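Side-chain contacts in IPT/TIG domain-containing protein (PDB 3TC9), which probably binds nutrients as an auxiliary protein, pairing an immunoglobulin-like IPT/TIG domain with a six-bladed beta-propeller, though its ligand and any hydrolase activity remain undefined: residues L142-P146 / K147-H151; E232-P235 / I236-E239; V405-E408 / E409-C412. All coordinates share one frame; numbering follows the deposited sequence.

Contact 1. Residues L142-P146 / K147-H151; sequences LSFDP and KNHNH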
loop_
_atom_site.group_PDB
_atom_site.type_symbol
_atom_site.label_atom_id
_atom_site.label_comp_id
_atom_site.label_asym_id
_atom_site.label_seq_id
_atom_site.Cartn_x
_atom_site.Cartn_y
_atom_site.Cartn_z
ATOM N N LEU B 142 -21.430 5.190 -9.440
ATOM C CA LEU B 142 -20.404 4.515 -10.233
ATOM C C LEU B 142 -20.088 3.171 -9.582
ATOM O O LEU B 142 -19.950 3.115 -8.356
ATOM C CB LEU B 142 -19.145 5.399 -10.351
ATOM C CG LEU B 142 -19.268 6.624 -11.257
ATOM C CD1 LEU B 142 -18.197 7.659 -10.951
ATOM C CD2 LEU B 142 -19.122 6.237 -12.699
ATOM N N SER B 143 -20.027 2.081 -10.390
ATOM C CA SER B 143 -19.785 0.728 -9.876
ATOM C C SER B 143 -19.087 -0.150 -10.902
ATOM O O SER B 143 -19.582 -0.327 -12.027
ATOM C CB SER B 143 -21.102 0.082 -9.457
ATOM O OG SER B 143 -20.923 -1.260 -9.048
ATOM N N PHE B 144 -17.937 -0.708 -10.502
ATOM C CA PHE B 144 -17.193 -1.645 -11.331
ATOM C C PHE B 144 -17.899 -2.988 -11.353
ATOM O O PHE B 144 -18.547 -3.366 -10.380
ATOM C CB PHE B 144 -15.755 -1.828 -10.791
ATOM C CG PHE B 144 -14.788 -0.796 -11.290
ATOM C CD1 PHE B 144 -14.359 -0.804 -12.619
ATOM C CD2 PHE B 144 -14.326 0.216 -10.447
ATOM C CE1 PHE B 144 -13.495 0.180 -13.096
ATOM C CE2 PHE B 144 -13.451 1.201 -10.923
ATOM C CZ PHE B 144 -13.046 1.175 -12.243
ATOM N N ASP B 145 -17.747 -3.727 -12.443
ATOM C CA ASP B 145 -18.234 -5.092 -12.506
ATOM C C ASP B 145 -17.267 -5.921 -11.635
ATOM O O ASP B 145 -16.057 -5.863 -11.884
ATOM C CB ASP B 145 -18.271 -5.578 -13.968
ATOM C CG ASP B 145 -18.715 -7.014 -14.200
ATOM O OD1 ASP B 145 -18.770 -7.797 -13.217
ATOM O OD2 ASP B 145 -18.965 -7.370 -15.371
ATOM N N PRO B 146 -17.747 -6.628 -10.572
ATOM C CA PRO B 146 -16.812 -7.394 -9.725
ATOM C C PRO B 146 -16.038 -8.479 -10.488
ATOM O O PRO B 146 -14.949 -8.847 -10.045
ATOM C CB PRO B 146 -17.735 -8.021 -8.665
ATOM C CG PRO B 146 -18.961 -7.160 -8.659
ATOM C CD PRO B 146 -19.137 -6.782 -10.090
ATOM N N LYS B 147 -16.574 -8.965 -11.633
ATOM C CA LYS B 147 -15.941 -10.013 -12.445
ATOM C C LYS B 147 -15.152 -9.443 -13.617
ATOM O O LYS B 147 -14.499 -10.194 -14.349
ATOM C CB LYS B 147 -16.993 -11.008 -12.964
ATOM C CG LYS B 147 -17.788 -11.736 -11.881
ATOM C CD LYS B 147 -16.984 -12.819 -11.200
ATOM C CE LYS B 147 -17.829 -13.672 -10.305
ATOM N NZ LYS B 147 -16.964 -14.454 -9.410
ATOM N N ASN B 148 -15.221 -8.125 -13.820
ATOM C CA ASN B 148 -14.482 -7.486 -14.907
ATOM C C ASN B 148 -14.149 -6.052 -14.528
ATOM O O ASN B 148 -14.982 -5.159 -14.666
ATOM C CB ASN B 148 -15.249 -7.546 -16.230
ATOM C CG ASN B 148 -14.409 -7.198 -17.429
ATOM O OD1 ASN B 148 -13.292 -6.671 -17.329
ATOM N ND2 ASN B 148 -14.923 -7.507 -18.598
ATOM N N HIS B 149 -12.903 -5.842 -14.084
ATOM C CA HIS B 149 -12.407 -4.548 -13.669
ATOM C C HIS B 149 -12.190 -3.588 -14.867
ATOM O O HIS B 149 -11.841 -2.410 -14.664
ATOM C CB HIS B 149 -11.127 -4.695 -12.828
ATOM C CG HIS B 149 -10.905 -3.519 -11.930
ATOM N ND1 HIS B 149 -11.827 -3.168 -10.951
ATOM C CD2 HIS B 149 -9.915 -2.603 -11.945
ATOM C CE1 HIS B 149 -11.352 -2.064 -10.398
ATOM N NE2 HIS B 149 -10.205 -1.687 -10.965
ATOM N N ASN B 150 -12.448 -4.054 -16.103
ATOM C CA ASN B 150 -12.366 -3.158 -17.256
ATOM C C ASN B 150 -13.710 -2.534 -17.538
ATOM O O ASN B 150 -13.794 -1.646 -18.387
ATOM C CB ASN B 150 -11.843 -3.867 -18.514
ATOM C CG ASN B 150 -10.381 -4.224 -18.427
ATOM O OD1 ASN B 150 -9.563 -3.505 -17.830
ATOM N ND2 ASN B 150 -10.036 -5.366 -18.991
ATOM N N HIS B 151 -14.761 -2.999 -16.846
ATOM C CA HIS B 151 -16.124 -2.529 -17.050
ATOM C C HIS B 151 -16.601 -1.711 -15.857
ATOM O O HIS B 151 -16.779 -2.231 -14.756
ATOM C CB HIS B 151 -17.065 -3.718 -17.335
ATOM C CG HIS B 151 -16.813 -4.362 -18.667
ATOM N ND1 HIS B 151 -17.520 -5.483 -19.077
ATOM C CD2 HIS B 151 -15.944 -4.018 -19.647
ATOM C CE1 HIS B 151 -17.079 -5.758 -20.289
ATOM N NE2 HIS B 151 -16.111 -4.921 -20.661
HETATM O O HOH W 1 -19.759 -6.251 -17.653
#

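Contact 2. Residues E232-P235 / I236-E239; sequences ETHP and INGE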
loop_
_atom_site.group_PDB
_atom_site.type_symbol
_atom_site.label_atom_id
_atom_site.label_comp_id
_atom_site.label_asym_id
_atom_site.label_seq_id
_atom_site.Cartn_x
_atom_site.Cartn_y
_atom_site.Cartn_z
ATOM N N GLU B 232 -28.521 -1.914 -1.597
ATOM C CA GLU B 232 -27.151 -2.383 -1.420
ATOM C C GLU B 232 -27.164 -3.810 -0.879
ATOM O O GLU B 232 -27.943 -4.108 0.020
ATOM C CB GLU B 232 -26.408 -1.426 -0.462
ATOM C CG GLU B 232 -25.082 -1.896 0.115
ATOM C CD GLU B 232 -23.841 -1.839 -0.757
ATOM O OE1 GLU B 232 -23.897 -2.316 -1.917
ATOM O OE2 GLU B 232 -22.781 -1.423 -0.230
ATOM N N THR B 233 -26.308 -4.682 -1.429
ATOM C CA THR B 233 -26.184 -6.058 -0.965
ATOM C C THR B 233 -25.089 -6.167 0.091
ATOM O O THR B 233 -24.144 -5.378 0.060
ATOM C CB THR B 233 -25.886 -7.004 -2.140
ATOM O OG1 THR B 233 -24.810 -6.466 -2.908
ATOM C CG2 THR B 233 -27.091 -7.258 -3.016
ATOM N N HIS B 234 -25.200 -7.149 1.014
ATOM C CA HIS B 234 -24.155 -7.421 2.012
ATOM C C HIS B 234 -22.976 -8.087 1.272
ATOM O O HIS B 234 -23.209 -9.029 0.504
ATOM C CB HIS B 234 -24.666 -8.269 3.185
ATOM C CG HIS B 234 -23.651 -8.399 4.278
ATOM N ND1 HIS B 234 -22.748 -9.440 4.302
ATOM C CD2 HIS B 234 -23.379 -7.567 5.305
ATOM C CE1 HIS B 234 -21.982 -9.233 5.357
ATOM N NE2 HIS B 234 -22.327 -8.122 5.997
ATOM N N PRO B 235 -21.717 -7.602 1.423
ATOM C CA PRO B 235 -20.627 -8.161 0.602
ATOM C C PRO B 235 -20.228 -9.602 0.920
ATOM O O PRO B 235 -19.549 -10.223 0.084
ATOM C CB PRO B 235 -19.459 -7.184 0.836
ATOM C CG PRO B 235 -19.746 -6.546 2.150
ATOM C CD PRO B 235 -21.246 -6.456 2.240
ATOM N N ILE B 236 -20.663 -10.159 2.069
ATOM C CA ILE B 236 -20.314 -11.528 2.432
ATOM C C ILE B 236 -21.556 -12.450 2.359
ATOM O O ILE B 236 -21.467 -13.536 1.768
ATOM C CB ILE B 236 -19.624 -11.575 3.832
ATOM C CG1 ILE B 236 -18.468 -10.535 3.987
ATOM C CG2 ILE B 236 -19.235 -13.016 4.290
ATOM C CD1 ILE B 236 -17.208 -10.693 3.108
ATOM N N ASN B 237 -22.686 -12.044 2.964
ATOM C CA ASN B 237 -23.895 -12.876 3.021
ATOM C C ASN B 237 -24.874 -12.662 1.830
ATOM O O ASN B 237 -25.780 -13.473 1.648
ATOM C CB ASN B 237 -24.607 -12.697 4.366
ATOM C CG ASN B 237 -23.830 -13.216 5.569
ATOM O OD1 ASN B 237 -23.050 -14.171 5.483
ATOM N ND2 ASN B 237 -24.023 -12.603 6.725
ATOM N N GLY B 238 -24.670 -11.619 1.032
ATOM C CA GLY B 238 -25.444 -11.374 -0.181
ATOM C C GLY B 238 -26.874 -10.868 -0.128
ATOM O O GLY B 238 -27.461 -10.668 -1.193
ATOM N N GLU B 239 -27.454 -10.621 1.073
ATOM C CA GLU B 239 -28.834 -10.107 1.167
ATOM C C GLU B 239 -28.918 -8.600 0.781
ATOM O O GLU B 239 -27.927 -7.876 0.879
ATOM C CB GLU B 239 -29.453 -10.368 2.556
ATOM C CG GLU B 239 -28.913 -9.516 3.688
ATOM C CD GLU B 239 -27.666 -9.996 4.404
ATOM O OE1 GLU B 239 -26.968 -10.893 3.883
ATOM O OE2 GLU B 239 -27.388 -9.472 5.504
#

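Contact 3. Residues V405-E408 / E409-C412; sequences VYDE and EREC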
loop_
_atom_site.group_PDB
_atom_site.type_symbol
_atom_site.label_atom_id
_atom_site.label_comp_id
_atom_site.label_asym_id
_atom_site.label_seq_id
_atom_site.Cartn_x
_atom_site.Cartn_y
_atom_site.Cartn_z
ATOM N N VAL B 405 -16.004 6.554 -7.397
ATOM C CA VAL B 405 -15.510 5.211 -7.160
ATOM C C VAL B 405 -13.982 5.300 -7.071
ATOM O O VAL B 405 -13.376 6.094 -7.790
ATOM C CB VAL B 405 -16.031 4.153 -8.172
ATOM C CG1 VAL B 405 -15.508 4.385 -9.590
ATOM C CG2 VAL B 405 -15.731 2.733 -7.697
ATOM N N TYR B 406 -13.371 4.527 -6.157
ATOM C CA TYR B 406 -11.923 4.458 -6.113
ATOM C C TYR B 406 -11.493 3.215 -6.934
ATOM O O TYR B 406 -12.065 2.130 -6.773
ATOM C CB TYR B 406 -11.374 4.433 -4.672
ATOM C CG TYR B 406 -9.857 4.369 -4.620
ATOM C CD1 TYR B 406 -9.079 5.425 -5.084
ATOM C CD2 TYR B 406 -9.201 3.233 -4.150
ATOM C CE1 TYR B 406 -7.685 5.341 -5.116
ATOM C CE2 TYR B 406 -7.804 3.138 -4.182
ATOM C CZ TYR B 406 -7.055 4.199 -4.657
ATOM O OH TYR B 406 -5.690 4.131 -4.690
ATOM N N ASP B 407 -10.533 3.389 -7.853
ATOM C CA ASP B 407 -10.019 2.285 -8.652
ATOM C C ASP B 407 -8.663 1.877 -8.071
ATOM O O ASP B 407 -7.679 2.583 -8.259
ATOM C CB ASP B 407 -9.911 2.695 -10.130
ATOM C CG ASP B 407 -9.594 1.562 -11.082
ATOM O OD1 ASP B 407 -8.947 0.575 -10.655
ATOM O OD2 ASP B 407 -9.970 1.663 -12.251
ATOM N N GLU B 408 -8.619 0.753 -7.346
ATOM C CA GLU B 408 -7.404 0.240 -6.695
ATOM C C GLU B 408 -6.317 -0.166 -7.700
ATOM O O GLU B 408 -5.149 0.058 -7.434
ATOM C CB GLU B 408 -7.731 -0.943 -5.772
ATOM C CG GLU B 408 -8.512 -0.520 -4.539
ATOM C CD GLU B 408 -8.770 -1.589 -3.494
ATOM O OE1 GLU B 408 -7.858 -1.872 -2.680
ATOM O OE2 GLU B 408 -9.923 -2.074 -3.430
ATOM N N GLU B 409 -6.706 -0.719 -8.853
ATOM C CA GLU B 409 -5.786 -1.168 -9.899
ATOM C C GLU B 409 -5.197 0.033 -10.683
ATOM O O GLU B 409 -3.996 0.062 -10.962
ATOM C CB GLU B 409 -6.520 -2.145 -10.835
ATOM C CG GLU B 409 -5.649 -2.868 -11.865
ATOM C CD GLU B 409 -6.122 -2.776 -13.308
ATOM O OE1 GLU B 409 -7.189 -3.352 -13.628
ATOM O OE2 GLU B 409 -5.411 -2.143 -14.126
ATOM N N ARG B 410 -6.029 1.033 -11.014
ATOM C CA ARG B 410 -5.589 2.215 -11.753
ATOM C C ARG B 410 -5.119 3.328 -10.802
ATOM O O ARG B 410 -4.600 4.331 -11.273
ATOM C CB ARG B 410 -6.689 2.704 -12.721
ATOM C CG ARG B 410 -6.875 1.724 -13.881
ATOM C CD ARG B 410 -8.061 1.977 -14.792
ATOM N NE ARG B 410 -8.294 0.814 -15.651
ATOM C CZ ARG B 410 -9.194 -0.143 -15.425
ATOM N NH1 ARG B 410 -9.994 -0.078 -14.370
ATOM N NH2 ARG B 410 -9.310 -1.163 -16.265
ATOM N N GLU B 411 -5.236 3.120 -9.473
ATOM C CA GLU B 411 -4.815 4.020 -8.369
ATOM C C GLU B 411 -5.358 5.455 -8.537
ATOM O O GLU B 411 -4.625 6.435 -8.409
ATOM C CB GLU B 411 -3.289 4.020 -8.209
ATOM C CG GLU B 411 -2.727 2.664 -7.807
ATOM C CD GLU B 411 -1.237 2.516 -8.031
ATOM O OE1 GLU B 411 -0.819 2.370 -9.203
ATOM O OE2 GLU B 411 -0.486 2.546 -7.030
ATOM N N CYS B 412 -6.657 5.565 -8.800
ATOM C CA CYS B 412 -7.285 6.867 -8.994
ATOM C C CYS B 412 -8.756 6.815 -8.621
ATOM O O CYS B 412 -9.322 5.743 -8.475
ATOM C CB CYS B 412 -7.110 7.315 -10.447
ATOM S SG CYS B 412 -7.969 6.267 -11.656
#

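Contact 1. Residues L142-P146 / K147-H151
F144 and H149 stack face to face at the end of strand 141-145: the ring centroids are 4.2 Å apart, the planes are inclined by 29°, and CE1 of H149 lies over the centre of the phenyl ring, nearest to F144 CD2 at 3.7 Å. Although the CB of H149 points away from the strand, CG stands anti to the backbone N (chi1 -156°) and carries the imidazole back over F144; its NE2 is bonded to D407. One residue on, D145 turns its carboxylate into the bend. K147 N approaches D145 OD1 from above the carboxylate plane at 2.9 Å, and R212 makes a salt bridge to the same oxygen. D145 OD2 accepts a hydrogen bond from a water at 2.7 Å, and that water lies in the plane of the H151 ring, 2.8 Å from H151 ND1. Over one face of the H151 ring lies N148, its ND2 3.2 Å above the centre, while OD1 takes N150 N in an Asx turn. D145 N to H151 O, 2.9 Å at 165°, closes the loop. Two successive type I turns, D145-N148 and N148-H151, thus form a hairpin connection between neighbouring antiparallel strands of a propeller blade.

Contact 2. Residues E232-P235 / I236-E239
The imidazole of H234 has CD of P235 over one face, 3.7 Å above the ring plane and displaced toward the rim, and N237 N at its edge, near the ring plane. Y299 stacks on this ring, while F277 and W301 meet it edge to face. The carboxylate of E239 runs beside H234 and points the same way, with the two planes 13° apart; E239 OE1 reaches H234 CB at 3.6 Å. A bend at chi2 (-86°) in the glutamate chain turns its carboxylate back beside the histidine, where Y299 OH and Y241 OH both bond to OE2. Next to ND1, CE1 of H234 touches CB of I236 at 3.7 Å. Backbone bonds close this connection between neighbouring antiparallel strands 231-233 and 240-244 of one propeller blade: H234 N to E239 O is 2.8 Å, and G238 N to H234 O is 3.0 Å. G238 makes the reversal with a positive phi, and the side chain of N237 is tied through ND2 to Y299 OH. N237 N to H234 ND1 is 2.9 Å long and nearly straight at 177°. Because ND1 accepts there while NE2 is bonded to the carbonyl oxygen of G281, the imidazole probably carries its proton on NE2; these two partners would then fix both its rotation and its tautomer.

Contact 3. Residues V405-E408 / E409-C412
This is a tight hairpin turn reinforced by a salt bridge, joining strand 401-407 to strand 412-417 in the propeller sheet that also takes in strand 107-113. The backbone evidence is the antiparallel hydrogen-bonded pair D407 with C412: D407 N to C412 O is 2.7 Å, and C412 N to D407 O is 3.2 Å. Inside the turn the carboxylate of D407 works with both oxygens. R410 N meets D407 OD1 at 3.0 Å, coming from 70° above the carboxylate plane; E409 N adds a weak bond to OD1, and H149 supplies a further one. D407 OD2 presents its syn lone pair to R410 NH1 at 2.7 Å. That oxygen lies in the guanidinium plane, yet the two flat groups stand 78° apart, so the bridge is a single-point one. The arginine chain, extended from CG to NE, runs past the carboxylate, with R410 CD 3.2 Å from D407 OD2; beyond it, R410 NH1 also reaches H149 O, and F166 makes a cation-pi contact with the guanidinium. On the neighbouring strand position, Y406 brings CD1 to 3.4 Å from C412 O. With E411 and C412 both facing D407 and E411 in a left-handed conformation (phi 51°), the turn ends in a G1 beta bulge, a feature of beta hairpins.

Overall arrangement
Following the chain, the IPT/TIG domain comes first, strand 107-113 enters the propeller, and contact 1 then closes the loop between strands 141-145 and 151-156. Contact 2 does the same for strands 231-233 and 240-244 in a later blade, and contact 3 for strands 401-407 and 412-417 near the C terminus. The three are in series; none nests in or crosses another. Contacts 1 and 3, remote in sequence, have centres about 11 Å apart and touch, so they join two blade sheets where the end of the propeller sequence returns to its beginning. Contact 2 stands separately, its centre about 17 Å from that of contact 1 and about 22 Å from that of contact 3.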